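Side-chain contacts in folylpolyglutamate synthase protein FOLC (Mycobacterium tuberculosis, PDB 2VOS), which probably catalyses the ATP-dependent addition of L-glutamate to dihydropteroate and, successively, to tetrahydrofolate, giving dihydrofolate and folylpolyglutamates: residues 25-28 with 29-33; 121-124 with 125-128; 149-152 with 153-157; 157-160 with 161-165. One frame throughout, in Å; residues are numbered along the deposited sequence.

Interaction 1 (25-28 with 29-33); sequences ASLL and QVEHL
The carbonyls of Ala25, Ser26, Leu27 and Leu28 each accept the backbone N-H four residues on, a regular alpha-helical run in which Val30 N meets Ser26 O at 3.0 Å, almost straight at 168°. On this frame Leu27 and Glu31, one turn apart, run alongside each other in the same direction. Their contact is light: Leu27 CD2 reaches Glu31 CG at 4.2 Å. Glu31 CG also lies 3.5 Å from Leu27 O, because CG sits beside its own backbone N (chi1 -74°); the chain then bends at chi2. Both carboxylate oxygens are taken elsewhere, OE2 by the hydroxyl of Tyr120 and OE1 by the ammonium of Lys151, so a buried carboxylate is paired at each oxygen. Other close approaches bring carbon to carbonyl oxygen: Gln29 CB comes to 3.2 Å from Ser26 O, and Val30 CG2 to 3.7 Å from the same atom. Leu28, Gln29 and His32 lie on the exposed side. The buried side of helix 23-34 packs on helix 117-140, with Leu27 on Tyr120 and Val30 on Tyr124, while Pro104 and Val105 also touch Leu27.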
ATOM      1  N   ALA A  25     -12.983  22.158   5.065  1.00 49.47           N
ATOM      2  CA  ALA A  25     -12.876  23.139   4.016  1.00 48.88           C
ATOM      3  C   ALA A  25     -11.427  23.608   3.883  1.00 48.08           C
ATOM      4  O   ALA A  25     -10.915  23.735   2.763  1.00 46.98           O
ATOM      5  CB  ALA A  25     -13.804  24.306   4.288  1.00 49.43           C
ATOM      6  N   SER A  26     -10.768  23.868   5.021  1.00 46.90           N
ATOM      7  CA  SER A  26      -9.340  24.246   5.002  1.00 46.63           C
ATOM      8  C   SER A  26      -8.535  23.145   4.367  1.00 45.25           C
ATOM      9  O   SER A  26      -7.661  23.406   3.566  1.00 44.62           O
ATOM     10  CB  SER A  26      -8.783  24.563   6.407  1.00 46.88           C
ATOM     11  OG  SER A  26      -9.416  25.725   6.944  1.00 50.39           O
ATOM     12  N   LEU A  27      -8.815  21.902   4.715  1.00 44.69           N
ATOM     13  CA  LEU A  27      -8.103  20.807   4.084  1.00 45.50           C
ATOM     14  C   LEU A  27      -8.264  20.849   2.559  1.00 45.90           C
ATOM     15  O   LEU A  27      -7.305  20.658   1.814  1.00 45.69           O
ATOM     16  CB  LEU A  27      -8.589  19.477   4.633  1.00 44.90           C
ATOM     17  CG  LEU A  27      -7.799  18.338   4.018  1.00 47.54           C
ATOM     18  CD1 LEU A  27      -7.361  17.336   5.021  1.00 50.61           C
ATOM     19  CD2 LEU A  27      -8.644  17.656   3.013  1.00 49.76           C
ATOM     20  N   LEU A  28      -9.481  21.111   2.081  1.00 46.04           N
ATOM     21  CA  LEU A  28      -9.703  21.179   0.615  1.00 46.49           C
ATOM     22  C   LEU A  28      -8.886  22.319  -0.049  1.00 46.47           C
ATOM     23  O   LEU A  28      -8.335  22.179  -1.160  1.00 44.87           O
ATOM     24  CB  LEU A  28     -11.202  21.378   0.334  1.00 46.26           C
ATOM     25  CG  LEU A  28     -11.984  20.097   0.709  1.00 48.32           C
ATOM     26  CD1 LEU A  28     -13.464  20.156   0.336  1.00 50.06           C
ATOM     27  CD2 LEU A  28     -11.389  18.911   0.040  1.00 49.67           C
ATOM     28  N   GLN A  29      -8.810  23.443   0.644  1.00 44.83           N
ATOM     29  CA  GLN A  29      -7.993  24.555   0.174  1.00 46.36           C
ATOM     30  C   GLN A  29      -6.527  24.112   0.012  1.00 44.52           C
ATOM     31  O   GLN A  29      -5.873  24.387  -1.007  1.00 43.86           O
ATOM     32  CB  GLN A  29      -8.033  25.639   1.244  1.00 47.08           C
ATOM     33  CG  GLN A  29      -8.188  27.052   0.815  1.00 54.33           C
ATOM     34  CD  GLN A  29      -8.738  27.902   1.970  1.00 56.96           C
ATOM     35  OE1 GLN A  29      -8.102  28.048   3.017  1.00 58.07           O
ATOM     36  NE2 GLN A  29      -9.930  28.433   1.787  1.00 60.37           N
ATOM     37  N   VAL A  30      -5.977  23.462   1.037  1.00 43.63           N
ATOM     38  CA  VAL A  30      -4.600  22.987   0.911  1.00 42.73           C
ATOM     39  C   VAL A  30      -4.401  22.053  -0.267  1.00 43.61           C
ATOM     40  O   VAL A  30      -3.387  22.176  -1.001  1.00 42.99           O
ATOM     41  CB  VAL A  30      -4.070  22.364   2.205  1.00 42.08           C
ATOM     42  CG1 VAL A  30      -2.666  21.623   1.950  1.00 40.88           C
ATOM     43  CG2 VAL A  30      -3.991  23.459   3.309  1.00 41.04           C
ATOM     44  N   GLU A  31      -5.337  21.108  -0.456  1.00 43.47           N
ATOM     45  CA  GLU A  31      -5.180  20.085  -1.522  1.00 43.77           C
ATOM     46  C   GLU A  31      -5.259  20.752  -2.920  1.00 42.89           C
ATOM     47  O   GLU A  31      -4.559  20.329  -3.885  1.00 41.08           O
ATOM     48  CB  GLU A  31      -6.288  19.028  -1.429  1.00 43.58           C
ATOM     49  CG  GLU A  31      -6.076  18.089  -0.282  1.00 44.88           C
ATOM     50  CD  GLU A  31      -4.758  17.390  -0.450  1.00 46.97           C
ATOM     51  OE1 GLU A  31      -4.686  16.475  -1.274  1.00 46.63           O
ATOM     52  OE2 GLU A  31      -3.783  17.759   0.225  1.00 49.60           O
ATOM     53  N   HIS A  32      -6.153  21.741  -3.026  1.00 42.41           N
ATOM     54  CA  HIS A  32      -6.291  22.528  -4.278  1.00 43.35           C
ATOM     55  C   HIS A  32      -4.931  23.155  -4.666  1.00 42.93           C
ATOM     56  O   HIS A  32      -4.533  23.103  -5.826  1.00 42.77           O
ATOM     57  CB  HIS A  32      -7.368  23.614  -4.137  1.00 43.64           C
ATOM     58  CG  HIS A  32      -7.682  24.329  -5.426  1.00 45.46           C
ATOM     59  ND1 HIS A  32      -8.103  23.672  -6.567  1.00 48.47           N
ATOM     60  CD2 HIS A  32      -7.629  25.644  -5.752  1.00 45.18           C
ATOM     61  CE1 HIS A  32      -8.297  24.547  -7.537  1.00 47.77           C
ATOM     62  NE2 HIS A  32      -8.016  25.751  -7.070  1.00 47.57           N
ATOM     63  N   LEU A  33      -4.210  23.721  -3.692  1.00 41.86           N
ATOM     64  CA  LEU A  33      -2.878  24.254  -3.967  1.00 43.05           C
ATOM     65  C   LEU A  33      -1.911  23.159  -4.353  1.00 43.95           C
ATOM     66  O   LEU A  33      -1.173  23.317  -5.324  1.00 44.57           O
ATOM     67  CB  LEU A  33      -2.255  24.976  -2.755  1.00 42.37           C
ATOM     68  CG  LEU A  33      -2.913  26.278  -2.326  1.00 45.09           C
ATOM     69  CD1 LEU A  33      -2.129  26.791  -1.105  1.00 44.03           C
ATOM     70  CD2 LEU A  33      -2.923  27.268  -3.472  1.00 44.52           C
TER

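Interaction 2 (121-124 with 125-128); sequences VATY and REIE
Tyr124 OH gives its hydrogen to Glu128 OE2 over 2.6 Å, a short side-chain bond joining positions i and i+4 across one turn of the alpha-helix 117-140. OE2 is met on its anti side, only 20° out of the carboxylate plane. The carboxylate stands over the rim at the hydroxyl end of the phenol ring, raised from the ring plane and turned steeply to it, the two planes 76° apart, and Tyr124 CE2 also comes within 3.1 Å of Glu128 OE2. Nearer the backbone, Glu128 CB lies over one face of the ring, offset toward its rim. Two torsions set this up: each residue holds CG opposite its backbone N (chi1 171° in Tyr124), and the Glu128 chain is extended beyond CG, long enough to bring the acid to the phenol oxygen. A carboxylate held so close would probably polarise the phenol O-H.

Beneath the pair the main chain is regular at first, with Arg125 N bonded to Val121 O at 2.9 Å, but the bond from Glu128 N to Tyr124 O is weak because its N-H points poorly. Val121 and Arg125 touch lightly through aliphatic carbons. Thr123 OG1 bonds back to Gln119 O. One side of the turn meets helix 23-34, where Val30 and Leu33 touch Tyr124; another meets helix 151-165, where Ile127 packs on Ala157, Met158 and Ala161. Within the turn, Ile127 CG1 rests 3.6 Å from Tyr124 O.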
ATOM      1  N   VAL A 121      -3.625  20.584   7.870  1.00 41.83           N
ATOM      2  CA  VAL A 121      -3.504  22.003   7.451  1.00 40.80           C
ATOM      3  C   VAL A 121      -2.428  22.735   8.268  1.00 40.88           C
ATOM      4  O   VAL A 121      -1.613  23.418   7.680  1.00 40.75           O
ATOM      5  CB  VAL A 121      -4.889  22.737   7.564  1.00 41.01           C
ATOM      6  CG1 VAL A 121      -4.782  24.226   7.342  1.00 39.68           C
ATOM      7  CG2 VAL A 121      -5.884  22.110   6.565  1.00 41.48           C
ATOM      8  N   ALA A 122      -2.425  22.603   9.618  1.00 40.85           N
ATOM      9  CA  ALA A 122      -1.423  23.283  10.444  1.00 40.34           C
ATOM     10  C   ALA A 122      -0.019  22.814  10.058  1.00 41.48           C
ATOM     11  O   ALA A 122       0.905  23.591  10.064  1.00 40.58           O
ATOM     12  CB  ALA A 122      -1.664  22.999  11.942  1.00 40.44           C
ATOM     13  N   THR A 123       0.138  21.531   9.731  1.00 40.99           N
ATOM     14  CA  THR A 123       1.455  21.022   9.321  1.00 41.79           C
ATOM     15  C   THR A 123       1.906  21.660   8.011  1.00 42.26           C
ATOM     16  O   THR A 123       3.029  22.104   7.902  1.00 41.30           O
ATOM     17  CB  THR A 123       1.453  19.477   9.239  1.00 42.16           C
ATOM     18  OG1 THR A 123       1.088  18.976  10.530  1.00 41.71           O
ATOM     19  CG2 THR A 123       2.823  18.930   8.900  1.00 40.38           C
ATOM     20  N   TYR A 124       1.012  21.740   7.040  1.00 41.89           N
ATOM     21  CA  TYR A 124       1.320  22.382   5.770  1.00 42.05           C
ATOM     22  C   TYR A 124       1.683  23.871   6.014  1.00 42.79           C
ATOM     23  O   TYR A 124       2.724  24.360   5.552  1.00 42.87           O
ATOM     24  CB  TYR A 124       0.105  22.288   4.826  1.00 41.22           C
ATOM     25  CG  TYR A 124       0.329  23.122   3.605  1.00 42.56           C
ATOM     26  CD1 TYR A 124       1.189  22.680   2.594  1.00 45.28           C
ATOM     27  CD2 TYR A 124      -0.256  24.357   3.474  1.00 41.36           C
ATOM     28  CE1 TYR A 124       1.453  23.442   1.491  1.00 46.84           C
ATOM     29  CE2 TYR A 124      -0.025  25.119   2.389  1.00 43.28           C
ATOM     30  CZ  TYR A 124       0.844  24.673   1.390  1.00 46.38           C
ATOM     31  OH  TYR A 124       1.104  25.472   0.284  1.00 47.93           O
ATOM     32  N   ARG A 125       0.848  24.586   6.769  1.00 42.24           N
ATOM     33  CA  ARG A 125       1.084  25.995   7.026  1.00 43.31           C
ATOM     34  C   ARG A 125       2.413  26.201   7.716  1.00 44.55           C
ATOM     35  O   ARG A 125       3.134  27.154   7.436  1.00 44.90           O
ATOM     36  CB  ARG A 125      -0.000  26.577   7.918  1.00 43.93           C
ATOM     37  CG  ARG A 125      -1.395  26.768   7.279  1.00 48.93           C
ATOM     38  CD  ARG A 125      -2.204  27.706   8.224  1.00 58.48           C
ATOM     39  NE  ARG A 125      -3.392  28.273   7.591  1.00 65.96           N
ATOM     40  CZ  ARG A 125      -3.385  29.411   6.899  1.00 69.32           C
ATOM     41  NH1 ARG A 125      -2.245  30.102   6.757  1.00 69.64           N
ATOM     42  NH2 ARG A 125      -4.515  29.860   6.349  1.00 70.97           N
ATOM     43  N   GLU A 126       2.760  25.326   8.652  1.00 45.25           N
ATOM     44  CA  GLU A 126       4.016  25.539   9.372  1.00 46.15           C
ATOM     45  C   GLU A 126       5.245  25.355   8.476  1.00 45.32           C
ATOM     46  O   GLU A 126       6.196  26.124   8.611  1.00 46.02           O
ATOM     47  CB  GLU A 126       4.108  24.694  10.635  1.00 47.38           C
ATOM     48  CG  GLU A 126       4.902  23.435  10.497  1.00 52.59           C
ATOM     49  CD  GLU A 126       4.880  22.622  11.814  1.00 58.11           C
ATOM     50  OE1 GLU A 126       4.596  23.213  12.868  1.00 62.24           O
ATOM     51  OE2 GLU A 126       5.128  21.417  11.793  1.00 57.42           O
ATOM     52  N   ILE A 127       5.240  24.383   7.545  1.00 43.54           N
ATOM     53  CA  ILE A 127       6.371  24.283   6.624  1.00 42.55           C
ATOM     54  C   ILE A 127       6.299  25.183   5.377  1.00 42.37           C
ATOM     55  O   ILE A 127       7.335  25.448   4.751  1.00 42.29           O
ATOM     56  CB  ILE A 127       6.706  22.855   6.216  1.00 42.90           C
ATOM     57  CG1 ILE A 127       5.645  22.293   5.282  1.00 42.65           C
ATOM     58  CG2 ILE A 127       6.917  21.940   7.475  1.00 39.83           C
ATOM     59  CD1 ILE A 127       6.180  21.034   4.528  1.00 41.82           C
ATOM     60  N   GLU A 128       5.128  25.727   5.066  1.00 41.52           N
ATOM     61  CA  GLU A 128       4.934  26.408   3.764  1.00 42.57           C
ATOM     62  C   GLU A 128       5.969  27.530   3.485  1.00 43.23           C
ATOM     63  O   GLU A 128       6.454  27.663   2.344  1.00 44.38           O
ATOM     64  CB  GLU A 128       3.512  26.987   3.637  1.00 42.67           C
ATOM     65  CG  GLU A 128       3.204  27.559   2.216  1.00 43.18           C
ATOM     66  CD  GLU A 128       1.819  28.209   2.138  1.00 41.81           C
ATOM     67  OE1 GLU A 128       1.582  29.122   2.930  1.00 42.30           O
ATOM     68  OE2 GLU A 128       0.984  27.820   1.288  1.00 44.52           O
TER

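Interaction 3 (149-152 with 153-157); sequences MSKF and EVLTA
Ser150 and Glu153 grip each other at the start of helix 151-165 as a capping box: Ser150 OG accepts from Glu153 N at 3.0 Å, and Glu153 OE1 accepts from Ser150 N at 3.1 Å. The serine hydroxyl reaches that N-H because OG sits between its own backbone N and carbonyl carbon (chi1 68°). OE1 is approached from above the carboxylate plane, 53° out of it, and OE2 pairs with Arg49. This end is tightly bonded, with Met149 and Glu153 buried and Ser150 only partly so. The selenomethionine Met149 crosses Glu153 obliquely, its CE 3.7 Å from Glu153 CB. Equally tight is Phe152 O, held by two donors from opposite faces of its plane, Thr156 N and, at 2.9 Å, Thr156 OG1.

The looser, more open side begins at the partly exposed Phe152 ring, where Thr156 OG1 lies over one face, 3.4 Å above the plane and displaced toward the rim. Lys151 runs extended past Leu155, Lys151 CG lying 3.9 Å from Leu155 CD1; its ammonium pairs with Asp35, in addition to its acid partner on helix 23-34. Met149 and Val154 lean on helix 117-140 through Ile134 and Val131, and helix 48-56 meets Met149 and Ala157.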
HETATM    1  N   MSE A 149       8.678  22.316  -6.028  1.00 46.07           N
HETATM    2  CA  MSE A 149       8.650  21.032  -5.320  1.00 45.01           C
HETATM    3  C   MSE A 149       7.394  20.307  -5.755  1.00 44.42           C
HETATM    4  O   MSE A 149       6.391  20.953  -6.006  1.00 45.93           O
HETATM    5  CB  MSE A 149       8.611  21.252  -3.803  1.00 43.99           C
HETATM    6  CG  MSE A 149       9.794  22.015  -3.273  1.00 44.15           C
HETATM    7 SE   MSE A 149      10.015  21.820  -1.333  1.00 47.04          SE
HETATM    8  CE  MSE A 149      10.585  19.947  -1.399  1.00 49.81           C
ATOM      9  N   SER A 150       7.428  18.985  -5.839  1.00 43.62           N
ATOM     10  CA  SER A 150       6.245  18.221  -6.213  1.00 43.09           C
ATOM     11  C   SER A 150       5.339  18.066  -5.017  1.00 44.13           C
ATOM     12  O   SER A 150       5.751  18.268  -3.859  1.00 43.76           O
ATOM     13  CB  SER A 150       6.627  16.834  -6.675  1.00 42.51           C
ATOM     14  OG  SER A 150       7.145  16.068  -5.602  1.00 41.26           O
ATOM     15  N   LYS A 151       4.101  17.693  -5.287  1.00 43.39           N
ATOM     16  CA  LYS A 151       3.177  17.423  -4.212  1.00 43.01           C
ATOM     17  C   LYS A 151       3.677  16.288  -3.294  1.00 42.89           C
ATOM     18  O   LYS A 151       3.584  16.387  -2.066  1.00 41.68           O
ATOM     19  CB  LYS A 151       1.826  17.062  -4.809  1.00 43.70           C
ATOM     20  CG  LYS A 151       0.892  16.567  -3.747  1.00 44.01           C
ATOM     21  CD  LYS A 151      -0.530  16.395  -4.292  1.00 48.59           C
ATOM     22  CE  LYS A 151      -1.479  16.140  -3.046  1.00 51.22           C
ATOM     23  NZ  LYS A 151      -2.947  15.881  -3.483  1.00 52.14           N
ATOM     24  N   PHE A 152       4.229  15.211  -3.863  1.00 42.82           N
ATOM     25  CA  PHE A 152       4.766  14.167  -3.029  1.00 43.64           C
ATOM     26  C   PHE A 152       5.916  14.663  -2.120  1.00 44.52           C
ATOM     27  O   PHE A 152       5.999  14.306  -0.907  1.00 45.64           O
ATOM     28  CB  PHE A 152       5.178  12.902  -3.834  1.00 43.58           C
ATOM     29  CG  PHE A 152       5.510  11.722  -2.911  1.00 47.02           C
ATOM     30  CD1 PHE A 152       4.506  11.174  -2.087  1.00 46.67           C
ATOM     31  CD2 PHE A 152       6.816  11.227  -2.804  1.00 43.02           C
ATOM     32  CE1 PHE A 152       4.772  10.114  -1.210  1.00 46.58           C
ATOM     33  CE2 PHE A 152       7.098  10.181  -1.936  1.00 46.58           C
ATOM     34  CZ  PHE A 152       6.087   9.614  -1.123  1.00 46.56           C
ATOM     35  N   GLU A 153       6.818  15.476  -2.663  1.00 44.28           N
ATOM     36  CA  GLU A 153       7.888  16.039  -1.831  1.00 42.89           C
ATOM     37  C   GLU A 153       7.327  16.820  -0.627  1.00 42.59           C
ATOM     38  O   GLU A 153       7.765  16.646   0.499  1.00 42.11           O
ATOM     39  CB  GLU A 153       8.788  16.924  -2.688  1.00 42.32           C
ATOM     40  CG  GLU A 153       9.732  16.094  -3.519  1.00 40.46           C
ATOM     41  CD  GLU A 153      10.484  16.930  -4.575  1.00 46.63           C
ATOM     42  OE1 GLU A 153      10.223  18.133  -4.723  1.00 42.89           O
ATOM     43  OE2 GLU A 153      11.349  16.373  -5.262  1.00 47.13           O
ATOM     44  N   VAL A 154       6.338  17.656  -0.871  1.00 42.94           N
ATOM     45  CA  VAL A 154       5.715  18.412   0.195  1.00 43.03           C
ATOM     46  C   VAL A 154       4.992  17.499   1.209  1.00 43.55           C
ATOM     47  O   VAL A 154       5.141  17.703   2.425  1.00 44.04           O
ATOM     48  CB  VAL A 154       4.770  19.497  -0.366  1.00 41.79           C
ATOM     49  CG1 VAL A 154       4.109  20.234   0.791  1.00 43.64           C
ATOM     50  CG2 VAL A 154       5.578  20.481  -1.253  1.00 44.12           C
ATOM     51  N   LEU A 155       4.214  16.511   0.734  1.00 43.73           N
ATOM     52  CA  LEU A 155       3.571  15.583   1.655  1.00 43.28           C
ATOM     53  C   LEU A 155       4.600  14.873   2.518  1.00 42.23           C
ATOM     54  O   LEU A 155       4.403  14.658   3.714  1.00 42.22           O
ATOM     55  CB  LEU A 155       2.765  14.540   0.893  1.00 43.25           C
ATOM     56  CG  LEU A 155       1.512  15.035   0.204  1.00 48.74           C
ATOM     57  CD1 LEU A 155       0.960  13.942  -0.808  1.00 47.35           C
ATOM     58  CD2 LEU A 155       0.471  15.481   1.236  1.00 50.86           C
ATOM     59  N   THR A 156       5.729  14.524   1.917  1.00 41.94           N
ATOM     60  CA  THR A 156       6.733  13.753   2.630  1.00 41.89           C
ATOM     61  C   THR A 156       7.353  14.658   3.687  1.00 42.12           C
ATOM     62  O   THR A 156       7.550  14.237   4.817  1.00 42.00           O
ATOM     63  CB  THR A 156       7.776  13.229   1.665  1.00 42.77           C
ATOM     64  OG1 THR A 156       7.143  12.227   0.839  1.00 44.35           O
ATOM     65  CG2 THR A 156       8.999  12.592   2.429  1.00 41.63           C
ATOM     66  N   ALA A 157       7.601  15.922   3.340  1.00 40.97           N
ATOM     67  CA  ALA A 157       8.134  16.837   4.312  1.00 40.26           C
ATOM     68  C   ALA A 157       7.142  17.079   5.446  1.00 40.74           C
ATOM     69  O   ALA A 157       7.513  17.157   6.618  1.00 41.92           O
ATOM     70  CB  ALA A 157       8.519  18.178   3.638  1.00 38.24           C
TER

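Interaction 4 (157-160 with 161-165); sequences AMAF and AAFAD
Ala159 O is the point where Phe163 meets the preceding turn. Among the hydrogen bonds, Phe163 N donates to this oxygen at 2.8 Å, and Ala161 N and Ala162 N donate likewise to Ala157 O and Met158 O. The last of the series is longer, Ala164 N to Phe160 O at 3.3 Å; Phe160 O also takes the hydroxyl of Tyr64.

Ring against carbonyl is a second kind of contact. The face of Phe163 lies over Ala159 O, with the oxygen 3.0 Å above the ring plane and displaced toward the rim, nearest to CG. With CG beside the backbone N (chi1 -64°), the phenyl folds back along the helix over the carbonyl that its own N-H already holds.

This is the C-terminal half of helix 151-165, buried as far as Phe163, in the Mur ligase middle domain, a member of the P-loop NTPase clan. One side of it meets strand 108-110, next to the outermost strand of the mixed sheet: Ile108 touches Met158, Ala159 and Ala162, and Ile110 touches Phe163.

Apolar contacts are few and light. Ala159 CB meets Phe163 CZ at 4.0 Å. Phe163 CD2 lies 4.3 Å from Phe160 CD1, at the edge of the Phe160 ring and near its plane. Phe160 itself turns to Met54 of helix 48-56 and to Val186 and Ile187.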
ATOM      1  N   ALA A 157       7.601  15.922   3.340  1.00 40.97           N
ATOM      2  CA  ALA A 157       8.134  16.837   4.312  1.00 40.26           C
ATOM      3  C   ALA A 157       7.142  17.079   5.446  1.00 40.74           C
ATOM      4  O   ALA A 157       7.513  17.157   6.618  1.00 41.92           O
ATOM      5  CB  ALA A 157       8.519  18.178   3.638  1.00 38.24           C
HETATM    6  N   MSE A 158       5.878  17.219   5.086  1.00 40.69           N
HETATM    7  CA  MSE A 158       4.845  17.310   6.112  1.00 41.69           C
HETATM    8  C   MSE A 158       4.860  16.133   7.077  1.00 41.06           C
HETATM    9  O   MSE A 158       4.745  16.321   8.302  1.00 40.80           O
HETATM   10  CB  MSE A 158       3.449  17.450   5.456  1.00 42.52           C
HETATM   11  CG  MSE A 158       3.228  18.810   4.797  1.00 40.71           C
HETATM   12 SE   MSE A 158       1.575  18.718   3.719  1.00 44.51          SE
HETATM   13  CE  MSE A 158       0.281  18.278   5.084  1.00 44.03           C
ATOM     14  N   ALA A 159       4.962  14.900   6.560  1.00 40.94           N
ATOM     15  CA  ALA A 159       4.940  13.734   7.453  1.00 39.75           C
ATOM     16  C   ALA A 159       6.149  13.856   8.433  1.00 40.48           C
ATOM     17  O   ALA A 159       6.021  13.655   9.695  1.00 41.08           O
ATOM     18  CB  ALA A 159       5.020  12.436   6.629  1.00 38.29           C
ATOM     19  N   PHE A 160       7.326  14.133   7.875  1.00 40.07           N
ATOM     20  CA  PHE A 160       8.540  14.176   8.689  1.00 40.84           C
ATOM     21  C   PHE A 160       8.472  15.274   9.746  1.00 40.53           C
ATOM     22  O   PHE A 160       8.955  15.060  10.864  1.00 40.35           O
ATOM     23  CB  PHE A 160       9.825  14.375   7.836  1.00 41.10           C
ATOM     24  CG  PHE A 160      10.170  13.196   6.949  1.00 42.35           C
ATOM     25  CD1 PHE A 160       9.901  11.890   7.372  1.00 43.44           C
ATOM     26  CD2 PHE A 160      10.779  13.380   5.714  1.00 42.07           C
ATOM     27  CE1 PHE A 160      10.190  10.784   6.583  1.00 44.33           C
ATOM     28  CE2 PHE A 160      11.138  12.233   4.910  1.00 39.39           C
ATOM     29  CZ  PHE A 160      10.825  10.947   5.353  1.00 42.75           C
ATOM     30  N   ALA A 161       7.934  16.443   9.374  1.00 41.08           N
ATOM     31  CA  ALA A 161       7.753  17.576  10.345  1.00 40.99           C
ATOM     32  C   ALA A 161       6.756  17.146  11.426  1.00 40.85           C
ATOM     33  O   ALA A 161       6.938  17.378  12.634  1.00 40.58           O
ATOM     34  CB  ALA A 161       7.209  18.800   9.591  1.00 41.18           C
ATOM     35  N   ALA A 162       5.659  16.533  10.996  1.00 38.52           N
ATOM     36  CA  ALA A 162       4.617  16.169  11.947  1.00 37.28           C
ATOM     37  C   ALA A 162       5.183  15.114  12.911  1.00 38.03           C
ATOM     38  O   ALA A 162       4.809  15.077  14.110  1.00 37.89           O
ATOM     39  CB  ALA A 162       3.411  15.580  11.188  1.00 38.27           C
ATOM     40  N   PHE A 163       6.054  14.224  12.429  1.00 37.59           N
ATOM     41  CA  PHE A 163       6.569  13.188  13.327  1.00 39.51           C
ATOM     42  C   PHE A 163       7.442  13.834  14.407  1.00 39.32           C
ATOM     43  O   PHE A 163       7.479  13.349  15.545  1.00 39.68           O
ATOM     44  CB  PHE A 163       7.398  12.113  12.577  1.00 38.83           C
ATOM     45  CG  PHE A 163       6.585  11.317  11.564  1.00 40.79           C
ATOM     46  CD1 PHE A 163       5.184  11.263  11.666  1.00 40.51           C
ATOM     47  CD2 PHE A 163       7.226  10.641  10.512  1.00 40.42           C
ATOM     48  CE1 PHE A 163       4.451  10.508  10.729  1.00 39.18           C
ATOM     49  CE2 PHE A 163       6.513   9.877   9.581  1.00 35.99           C
ATOM     50  CZ  PHE A 163       5.132   9.823   9.676  1.00 37.13           C
ATOM     51  N   ALA A 164       8.192  14.869  14.028  1.00 40.54           N
ATOM     52  CA  ALA A 164       9.031  15.597  15.013  1.00 40.44           C
ATOM     53  C   ALA A 164       8.168  16.482  15.961  1.00 39.87           C
ATOM     54  O   ALA A 164       8.505  16.638  17.139  1.00 39.00           O
ATOM     55  CB  ALA A 164      10.106  16.444  14.277  1.00 39.53           C
ATOM     56  N   ASP A 165       7.095  17.087  15.429  1.00 39.55           N
ATOM     57  CA  ASP A 165       6.114  17.855  16.228  1.00 40.84           C
ATOM     58  C   ASP A 165       5.447  17.027  17.286  1.00 39.93           C
ATOM     59  O   ASP A 165       5.070  17.563  18.327  1.00 39.24           O
ATOM     60  CB  ASP A 165       4.968  18.386  15.324  1.00 41.61           C
ATOM     61  CG  ASP A 165       5.426  19.508  14.381  1.00 49.65           C
ATOM     62  OD1 ASP A 165       6.480  20.150  14.641  1.00 55.81           O
ATOM     63  OD2 ASP A 165       4.717  19.757  13.374  1.00 49.99           O
TER

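Interactions 1, 2 and 3 lie on three mutually touching helices, 23-34, 117-140 and 151-165, with interaction 4 continuing the last. Interactions 1 and 2 meet through Val30 CG1 and Tyr124 CG, 3.7 Å apart. Glu31 OE1 of interaction 1 and Lys151 NZ of interaction 3 form a salt bridge of 2.9 Å. Ile127 of interaction 2 sends CD1 to within 3.8 Å of CB of Ala157, the residue that interactions 3 and 4 share; the centres of these two are 12 Å apart. Interaction 3 is near the nucleotide site without touching it, the side chain of Phe152 lying about 11 Å from the bound ADP and about 9 Å from a cobalt ion. Interactions 1, 2 and 4 lie away from that site.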